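Local structure of ribokinase (Giardia lamblia, 6WHJ) at residues 89-94 with 126-131; 259-264 with 311-316; 282-287 with 305-310. The protein probably catalyses the magnesium- and ATP-dependent phosphorylation of D-ribose at O-5, giving D-ribose 5-phosphate and ADP. One frame throughout, in Å; residues are numbered along the deposited sequence.

Contact 1. Residues 89-94 with 126-131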
loop_
_atom_site.group_PDB
_atom_site.type_symbol
_atom_site.label_atom_id
_atom_site.label_comp_id
_atom_site.label_asym_id
_atom_site.label_seq_id
_atom_site.Cartn_x
_atom_site.Cartn_y
_atom_site.Cartn_z
ATOM N N CYS B 89 4.972 9.967 25.600
ATOM C CA CYS B 89 4.192 8.945 26.301
ATOM C C CYS B 89 3.409 8.129 25.262
ATOM O O CYS B 89 2.183 8.046 25.281
ATOM C CB CYS B 89 3.282 9.536 27.384
ATOM S SG CYS B 89 2.106 10.761 26.809
ATOM N N ILE B 90 4.145 7.531 24.324
ATOM C CA ILE B 90 3.554 6.635 23.334
ATOM C C ILE B 90 2.988 5.412 24.048
ATOM O O ILE B 90 3.730 4.593 24.604
ATOM C CB ILE B 90 4.562 6.218 22.245
ATOM C CG1 ILE B 90 5.152 7.441 21.544
ATOM C CG2 ILE B 90 3.893 5.300 21.267
ATOM C CD1 ILE B 90 6.305 7.124 20.627
ATOM N N LYS B 91 1.666 5.323 24.095
ATOM C CA LYS B 91 0.990 4.202 24.718
ATOM C C LYS B 91 0.829 3.061 23.718
ATOM O O LYS B 91 0.349 3.272 22.602
ATOM C CB LYS B 91 -0.367 4.665 25.241
ATOM C CG LYS B 91 -0.300 5.688 26.394
ATOM C CD LYS B 91 0.676 5.323 27.522
ATOM C CE LYS B 91 0.812 6.511 28.482
ATOM N NZ LYS B 91 1.830 6.364 29.571
ATOM N N GLN B 92 1.202 1.846 24.114
ATOM C CA GLN B 92 1.003 0.677 23.263
ATOM C C GLN B 92 -0.298 -0.020 23.655
ATOM O O GLN B 92 -0.466 -0.409 24.813
ATOM C CB GLN B 92 2.189 -0.281 23.361
ATOM C CG GLN B 92 3.378 0.213 22.567
ATOM C CD GLN B 92 4.504 -0.796 22.450
ATOM O OE1 GLN B 92 5.307 -0.981 23.367
ATOM N NE2 GLN B 92 4.571 -1.457 21.293
ATOM N N VAL B 93 -1.207 -0.191 22.689
ATOM C CA VAL B 93 -2.544 -0.734 22.925
ATOM C C VAL B 93 -2.725 -2.022 22.129
ATOM O O VAL B 93 -2.087 -2.233 21.094
ATOM C CB VAL B 93 -3.661 0.278 22.561
ATOM C CG1 VAL B 93 -3.488 1.574 23.331
ATOM C CG2 VAL B 93 -3.673 0.547 21.081
ATOM N N SER B 94 -3.603 -2.895 22.622
ATOM C CA SER B 94 -3.866 -4.177 21.974
ATOM C C SER B 94 -5.113 -4.160 21.102
ATOM O O SER B 94 -5.394 -5.163 20.432
ATOM C CB SER B 94 -3.996 -5.300 23.013
ATOM O OG SER B 94 -4.906 -4.937 24.031
ATOM N N SER B 126 -8.162 9.728 28.187
ATOM C CA SER B 126 -8.113 8.696 29.223
ATOM C C SER B 126 -6.927 7.745 29.037
ATOM O O SER B 126 -6.455 7.144 30.011
ATOM C CB SER B 126 -9.446 7.939 29.265
ATOM O OG SER B 126 -9.605 7.079 28.143
ATOM N N LEU B 127 -6.461 7.556 27.802
ATOM C CA LEU B 127 -5.277 6.736 27.575
ATOM C C LEU B 127 -4.005 7.409 28.079
ATOM O O LEU B 127 -3.019 6.719 28.366
ATOM C CB LEU B 127 -5.134 6.421 26.083
ATOM C CG LEU B 127 -4.067 5.383 25.759
ATOM C CD1 LEU B 127 -4.455 4.071 26.417
ATOM C CD2 LEU B 127 -3.869 5.224 24.246
ATOM N N VAL B 128 -4.004 8.734 28.179
ATOM C CA VAL B 128 -2.840 9.488 28.637
ATOM C C VAL B 128 -3.308 10.356 29.800
ATOM O O VAL B 128 -3.388 11.590 29.678
ATOM C CB VAL B 128 -2.211 10.309 27.494
ATOM C CG1 VAL B 128 -1.351 9.422 26.622
ATOM C CG2 VAL B 128 -3.279 10.962 26.631
ATOM N N PRO B 129 -3.614 9.748 30.948
ATOM C CA PRO B 129 -4.292 10.486 32.024
ATOM C C PRO B 129 -3.478 11.620 32.618
ATOM O O PRO B 129 -4.056 12.476 33.301
ATOM C CB PRO B 129 -4.572 9.394 33.062
ATOM C CG PRO B 129 -3.535 8.357 32.804
ATOM C CD PRO B 129 -3.356 8.348 31.328
ATOM N N ASP B 130 -2.156 11.630 32.432
ATOM C CA ASP B 130 -1.293 12.636 33.038
ATOM C C ASP B 130 -0.915 13.743 32.070
ATOM O O ASP B 130 0.029 14.494 32.336
ATOM C CB ASP B 130 -0.047 11.968 33.612
ATOM C CG ASP B 130 -0.381 11.047 34.762
ATOM O OD1 ASP B 130 -1.118 11.494 35.665
ATOM O OD2 ASP B 130 0.055 9.876 34.743
ATOM N N LEU B 131 -1.667 13.892 30.981
ATOM C CA LEU B 131 -1.341 14.904 29.985
ATOM C C LEU B 131 -1.518 16.307 30.545
ATOM O O LEU B 131 -0.734 17.208 30.226
ATOM C CB LEU B 131 -2.223 14.709 28.755
ATOM C CG LEU B 131 -2.168 15.746 27.632
ATOM C CD1 LEU B 131 -0.775 15.770 27.023
ATOM C CD2 LEU B 131 -3.213 15.434 26.584
#
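Strand 91-93 is an outermost strand of the large sheet in the alpha/beta core of this PfkB-family kinase, and K91 and V93 on it pack against L127 of the loop before helix 131-135. The contact is apolar and lies near the surface. No hydrogen bond joins the two segments. On its other side the strand pairs with strand 62-69, where K91 bonds through its backbone to G66 and V68. L127 carries much of the packing. Its CG is anti to the backbone N (chi1 -170°), which brings the branched end close to the strand. L127 CD2 then lies 3.7 Å from K91 CB and 3.8 Å from V93 CG1, so one methyl touches both strand residues. K91 and L127 run alongside each other in opposite directions. K91 bends at chi2 (-47°), and its aliphatic part passes the carbonyl oxygen of L127, with K91 CG 3.5 Å from L127 O. Beyond CE the chain leaves the loop, and K91 NZ ends 6.5 Å from D130 OD2, too far for a salt bridge. V128 is buried. It also packs on F155 of helix 149-165, which links the loop to the helical layer. Its CG1 approaches the strand at two points, lying 3.9 Å from K91 CG and 3.7 Å from C89 SG.

Contact 2. Residues 259-264 with 311-316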
loop_
_atom_site.group_PDB
_atom_site.type_symbol
_atom_site.label_atom_id
_atom_site.label_comp_id
_atom_site.label_asym_id
_atom_site.label_seq_id
_atom_site.Cartn_x
_atom_site.Cartn_y
_atom_site.Cartn_z
ATOM N N GLY B 259 8.639 34.433 2.121
ATOM C CA GLY B 259 9.002 33.679 0.942
ATOM C C GLY B 259 9.733 32.388 1.266
ATOM O O GLY B 259 10.222 32.162 2.371
ATOM N N ILE B 260 9.798 31.508 0.264
ATOM C CA ILE B 260 10.587 30.298 0.414
ATOM C C ILE B 260 12.057 30.671 0.554
ATOM O O ILE B 260 12.506 31.731 0.102
ATOM C CB ILE B 260 10.392 29.325 -0.767
ATOM C CG1 ILE B 260 10.913 29.939 -2.061
ATOM C CG2 ILE B 260 8.943 28.887 -0.905
ATOM C CD1 ILE B 260 10.779 29.015 -3.253
ATOM N N TYR B 261 12.807 29.799 1.210
ATOM C CA TYR B 261 14.259 29.826 1.182
ATOM C C TYR B 261 14.709 28.672 0.304
ATOM O O TYR B 261 14.414 27.512 0.605
ATOM C CB TYR B 261 14.843 29.699 2.587
ATOM C CG TYR B 261 16.291 29.293 2.599
ATOM C CD1 TYR B 261 17.296 30.229 2.395
ATOM C CD2 TYR B 261 16.660 27.967 2.816
ATOM C CE1 TYR B 261 18.633 29.855 2.403
ATOM C CE2 TYR B 261 17.991 27.587 2.825
ATOM C CZ TYR B 261 18.972 28.535 2.618
ATOM O OH TYR B 261 20.294 28.157 2.629
ATOM N N SER B 262 15.394 28.984 -0.789
ATOM C CA SER B 262 15.890 27.948 -1.680
ATOM C C SER B 262 17.309 27.585 -1.268
ATOM O O SER B 262 18.206 28.430 -1.316
ATOM C CB SER B 262 15.854 28.393 -3.137
ATOM O OG SER B 262 16.381 27.362 -3.960
ATOM N N HIS B 263 17.502 26.333 -0.868
ATOM C CA HIS B 263 18.800 25.846 -0.425
ATOM C C HIS B 263 19.586 25.161 -1.533
ATOM O O HIS B 263 20.808 25.030 -1.417
ATOM C CB HIS B 263 18.617 24.870 0.744
ATOM C CG HIS B 263 19.890 24.519 1.448
ATOM N ND1 HIS B 263 20.620 25.442 2.170
ATOM C CD2 HIS B 263 20.560 23.345 1.548
ATOM C CE1 HIS B 263 21.686 24.851 2.678
ATOM N NE2 HIS B 263 21.674 23.579 2.316
ATOM N N GLY B 264 18.917 24.736 -2.595
ATOM C CA GLY B 264 19.553 23.972 -3.644
ATOM C C GLY B 264 18.502 23.185 -4.401
ATOM O O GLY B 264 17.302 23.397 -4.231
ATOM N N ALA B 311 11.220 28.688 9.883
ATOM C CA ALA B 311 10.639 27.449 9.375
ATOM C C ALA B 311 10.872 27.307 7.879
ATOM O O ALA B 311 11.063 26.189 7.385
ATOM C CB ALA B 311 9.147 27.387 9.700
ATOM N N SER B 312 10.852 28.424 7.141
ATOM C CA SER B 312 11.126 28.370 5.703
ATOM C C SER B 312 12.542 27.873 5.417
ATOM O O SER B 312 12.744 27.025 4.542
ATOM C CB SER B 312 10.912 29.748 5.070
ATOM O OG SER B 312 9.583 30.184 5.268
ATOM N N VAL B 313 13.531 28.376 6.158
ATOM C CA VAL B 313 14.910 27.966 5.934
ATOM C C VAL B 313 15.061 26.475 6.208
ATOM O O VAL B 313 15.720 25.751 5.447
ATOM C CB VAL B 313 15.861 28.818 6.801
ATOM C CG1 VAL B 313 17.304 28.318 6.712
ATOM C CG2 VAL B 313 15.779 30.285 6.398
ATOM N N ALA B 314 14.445 25.988 7.291
ATOM C CA ALA B 314 14.517 24.564 7.593
ATOM C C ALA B 314 13.803 23.734 6.533
ATOM O O ALA B 314 14.317 22.695 6.099
ATOM C CB ALA B 314 13.944 24.292 8.979
ATOM N N ALA B 315 12.624 24.176 6.091
ATOM C CA ALA B 315 11.920 23.441 5.045
ATOM C C ALA B 315 12.675 23.508 3.723
ATOM O O ALA B 315 12.726 22.520 2.976
ATOM C CB ALA B 315 10.498 23.979 4.883
ATOM N N GLY B 316 13.292 24.654 3.430
ATOM C CA GLY B 316 14.065 24.768 2.210
ATOM C C GLY B 316 15.272 23.852 2.191
ATOM O O GLY B 316 15.705 23.413 1.124
HETATM O O HOH W 1 15.340 24.475 -1.443
#
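Apolar packing centres on the Y261 ring, which lies against V313 of helix 301-318. With chi1 at 162° the Y261 ring swings away from its own N and crosses V313 at a slant. V313 CG1 sits over one face in a CH-pi contact, 4.2 Å from the ring centroid and 19° off the normal, displaced toward the rim. The second methyl meets the root of the ring, with V313 CG2 4.0 Å from Y261 CG. G316 CA and S312 O lie at the ring edge, near its plane. A337 of helix 331-341 and I317 also touch Y261.

Two carbonyl oxygens take part in close contacts with carbon. G316 CA makes a CA-H...O contact of 3.2 Å with Y261 O, with 144° at the hydrogen. G316 has no side chain, and Y261 O occupies the side where one would point. Loop and helix meet here backbone to backbone. H263 CB lies 3.3 Å from G316 O.

In the PfkB fold this loop runs from strand 255-258 toward helix 272-287, whose start includes D274, the predicted proton acceptor. R321, a predicted potassium-site residue, is close to H263, and G259 lies beside G244 of the predicted ATP site.

Polar links are few. No direct hydrogen bond crosses the contact. One water bridges it, accepting from H263 N at 2.9 Å and donating to G316 O at 2.8 Å. Within the loop, Y261 OH and H263 ND1 share a hydrogen bond of 2.8 Å. Y261 CZ lies in the imidazole plane, at the ring's edge. S312 OG is 3.6 Å from G259 O, but its hydrogen bond goes to A308 O in its own helix.

Contact 3. Residues 282-287 with 305-310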
loop_
_atom_site.group_PDB
_atom_site.type_symbol
_atom_site.label_atom_id
_atom_site.label_comp_id
_atom_site.label_asym_id
_atom_site.label_seq_id
_atom_site.Cartn_x
_atom_site.Cartn_y
_atom_site.Cartn_z
ATOM N N VAL B 282 9.282 25.185 17.026
ATOM C CA VAL B 282 10.525 25.334 17.781
ATOM C C VAL B 282 10.873 26.808 17.942
ATOM O O VAL B 282 11.091 27.290 19.059
ATOM C CB VAL B 282 11.668 24.547 17.111
ATOM C CG1 VAL B 282 13.016 24.999 17.654
ATOM C CG2 VAL B 282 11.480 23.065 17.355
ATOM N N ARG B 283 10.907 27.550 16.827
ATOM C CA ARG B 283 11.253 28.969 16.881
ATOM C C ARG B 283 10.191 29.789 17.597
ATOM O O ARG B 283 10.522 30.762 18.282
ATOM C CB ARG B 283 11.459 29.521 15.475
ATOM C CG ARG B 283 12.218 30.833 15.429
ATOM C CD ARG B 283 13.589 30.701 16.051
ATOM N NE ARG B 283 14.240 32.002 16.159
ATOM C CZ ARG B 283 14.744 32.508 17.280
ATOM N NH1 ARG B 283 14.704 31.813 18.411
ATOM N NH2 ARG B 283 15.313 33.705 17.255
ATOM N N LEU B 284 8.918 29.422 17.448
ATOM C CA LEU B 284 7.858 30.113 18.167
ATOM C C LEU B 284 8.051 29.964 19.665
ATOM O O LEU B 284 7.996 30.947 20.415
ATOM C CB LEU B 284 6.503 29.568 17.733
ATOM C CG LEU B 284 5.253 30.382 18.027
ATOM C CD1 LEU B 284 5.442 31.798 17.530
ATOM C CD2 LEU B 284 4.070 29.733 17.326
ATOM N N MET B 285 8.320 28.737 20.112
ATOM C CA MET B 285 8.542 28.479 21.528
ATOM C C MET B 285 9.771 29.215 22.044
ATOM O O MET B 285 9.784 29.676 23.190
ATOM C CB MET B 285 8.678 26.970 21.763
ATOM C CG MET B 285 8.877 26.562 23.216
ATOM S SD MET B 285 10.631 26.491 23.665
ATOM C CE MET B 285 11.210 25.282 22.482
ATOM N N GLU B 286 10.805 29.355 21.211
ATOM C CA GLU B 286 12.020 30.029 21.659
ATOM C C GLU B 286 11.809 31.530 21.776
ATOM O O GLU B 286 12.296 32.157 22.721
ATOM C CB GLU B 286 13.176 29.724 20.710
ATOM C CG GLU B 286 13.742 28.331 20.870
ATOM C CD GLU B 286 14.738 27.967 19.780
ATOM O OE1 GLU B 286 14.979 28.806 18.882
ATOM O OE2 GLU B 286 15.297 26.845 19.844
ATOM N N LEU B 287 11.071 32.122 20.832
ATOM C CA LEU B 287 10.825 33.559 20.889
ATOM C C LEU B 287 9.978 33.940 22.098
ATOM O O LEU B 287 10.068 35.075 22.581
ATOM C CB LEU B 287 10.155 34.024 19.595
ATOM C CG LEU B 287 11.023 33.942 18.335
ATOM C CD1 LEU B 287 10.197 34.198 17.088
ATOM C CD2 LEU B 287 12.224 34.887 18.403
ATOM N N ALA B 305 6.000 36.144 12.315
ATOM C CA ALA B 305 6.733 36.184 11.054
ATOM C C ALA B 305 8.160 35.679 11.223
ATOM O O ALA B 305 8.658 34.934 10.372
ATOM C CB ALA B 305 6.734 37.600 10.483
ATOM N N GLU B 306 8.824 36.031 12.330
ATOM C CA GLU B 306 10.193 35.565 12.520
ATOM C C GLU B 306 10.242 34.049 12.684
ATOM O O GLU B 306 11.156 33.393 12.172
ATOM C CB GLU B 306 10.848 36.265 13.713
ATOM C CG GLU B 306 12.309 35.844 13.886
ATOM C CD GLU B 306 13.008 36.503 15.057
ATOM O OE1 GLU B 306 14.032 35.947 15.513
ATOM O OE2 GLU B 306 12.551 37.575 15.514
ATOM N N ALA B 307 9.263 33.472 13.381
ATOM C CA ALA B 307 9.209 32.019 13.503
ATOM C C ALA B 307 9.027 31.359 12.140
ATOM O O ALA B 307 9.625 30.316 11.860
ATOM C CB ALA B 307 8.087 31.618 14.462
ATOM N N ALA B 308 8.230 31.971 11.263
ATOM C CA ALA B 308 7.996 31.393 9.944
ATOM C C ALA B 308 9.200 31.551 9.015
ATOM O O ALA B 308 9.448 30.667 8.183
ATOM C CB ALA B 308 6.750 32.018 9.314
ATOM N N ARG B 309 9.972 32.640 9.152
ATOM C CA ARG B 309 11.214 32.751 8.387
ATOM C C ARG B 309 12.160 31.613 8.734
ATOM O O ARG B 309 12.788 31.018 7.852
ATOM C CB ARG B 309 11.905 34.093 8.647
ATOM C CG ARG B 309 11.289 35.288 7.952
ATOM C CD ARG B 309 12.155 36.544 8.133
ATOM N NE ARG B 309 11.927 37.244 9.404
ATOM C CZ ARG B 309 10.980 38.161 9.590
ATOM N NH1 ARG B 309 10.164 38.488 8.597
ATOM N NH2 ARG B 309 10.842 38.745 10.768
ATOM N N PHE B 310 12.257 31.291 10.021
ATOM C CA PHE B 310 13.068 30.169 10.464
ATOM C C PHE B 310 12.543 28.865 9.880
ATOM O O PHE B 310 13.313 28.057 9.348
ATOM C CB PHE B 310 13.058 30.156 11.993
ATOM C CG PHE B 310 13.841 29.049 12.629
ATOM C CD1 PHE B 310 15.178 29.216 12.927
ATOM C CD2 PHE B 310 13.218 27.875 13.010
ATOM C CE1 PHE B 310 15.894 28.207 13.552
ATOM C CE2 PHE B 310 13.923 26.872 13.635
ATOM C CZ PHE B 310 15.260 27.033 13.902
#
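The F310 ring has R283 CD over one face, in a CH-pi contact 4.0 Å from the ring centroid and shifted toward the rim. The R283 guanidinium has L287 CD2 over one face and E306 OE1 at a slant. The R283 chain leaves its helix with CG opposite the backbone N (chi1 -162°) and crosses the ring at about a right angle. R283 CB also lies 3.4 Å from F310 CD2.

The guanidinium joins two carboxylates. R283 NH2 makes a weak hydrogen bond of 3.1 Å to E306 OE1, part of a salt bridge, with the two planes 65° apart. In a second salt bridge R283 NH1 meets the anti lone pair of E286 OE1, 3.1 Å away and tilted out of the guanidinium plane. E286 OE1 is also paired with R331, so two arginines face this one oxygen.

A307 fills the middle. Its CB is 4.1 Å from L284 CD1 and 4.2 Å from L287 CD1. The segment axes approach to 8.4 Å and run roughly antiparallel, at 141°. F310 also touches V334 and L338 of helix 331-341 and V55 of helix 44-55, while A308 packs on V258 of strand 255-258.

From the N terminus, contact 1 comes first. It closes a loop of 31 residues that contains strands 99-105 and 111-116 of the smaller sheet, and it ties an outermost strand of the large sheet to the loop ahead of helix 131-135. Contact 1 is complete before the others begin. Contact 2 opens at 259-264, after strand 255-258, and closes on helix 301-318. Contact 3 falls within that span: the chain turns back through residues 288-300, and helix 272-287 pairs with the same helix 301-318, just ahead of 311-316. Contacts 2 and 3 have centres about 14 Å apart. The centre of contact 1 is about 35 Å from that of contact 2, across the chain's centre.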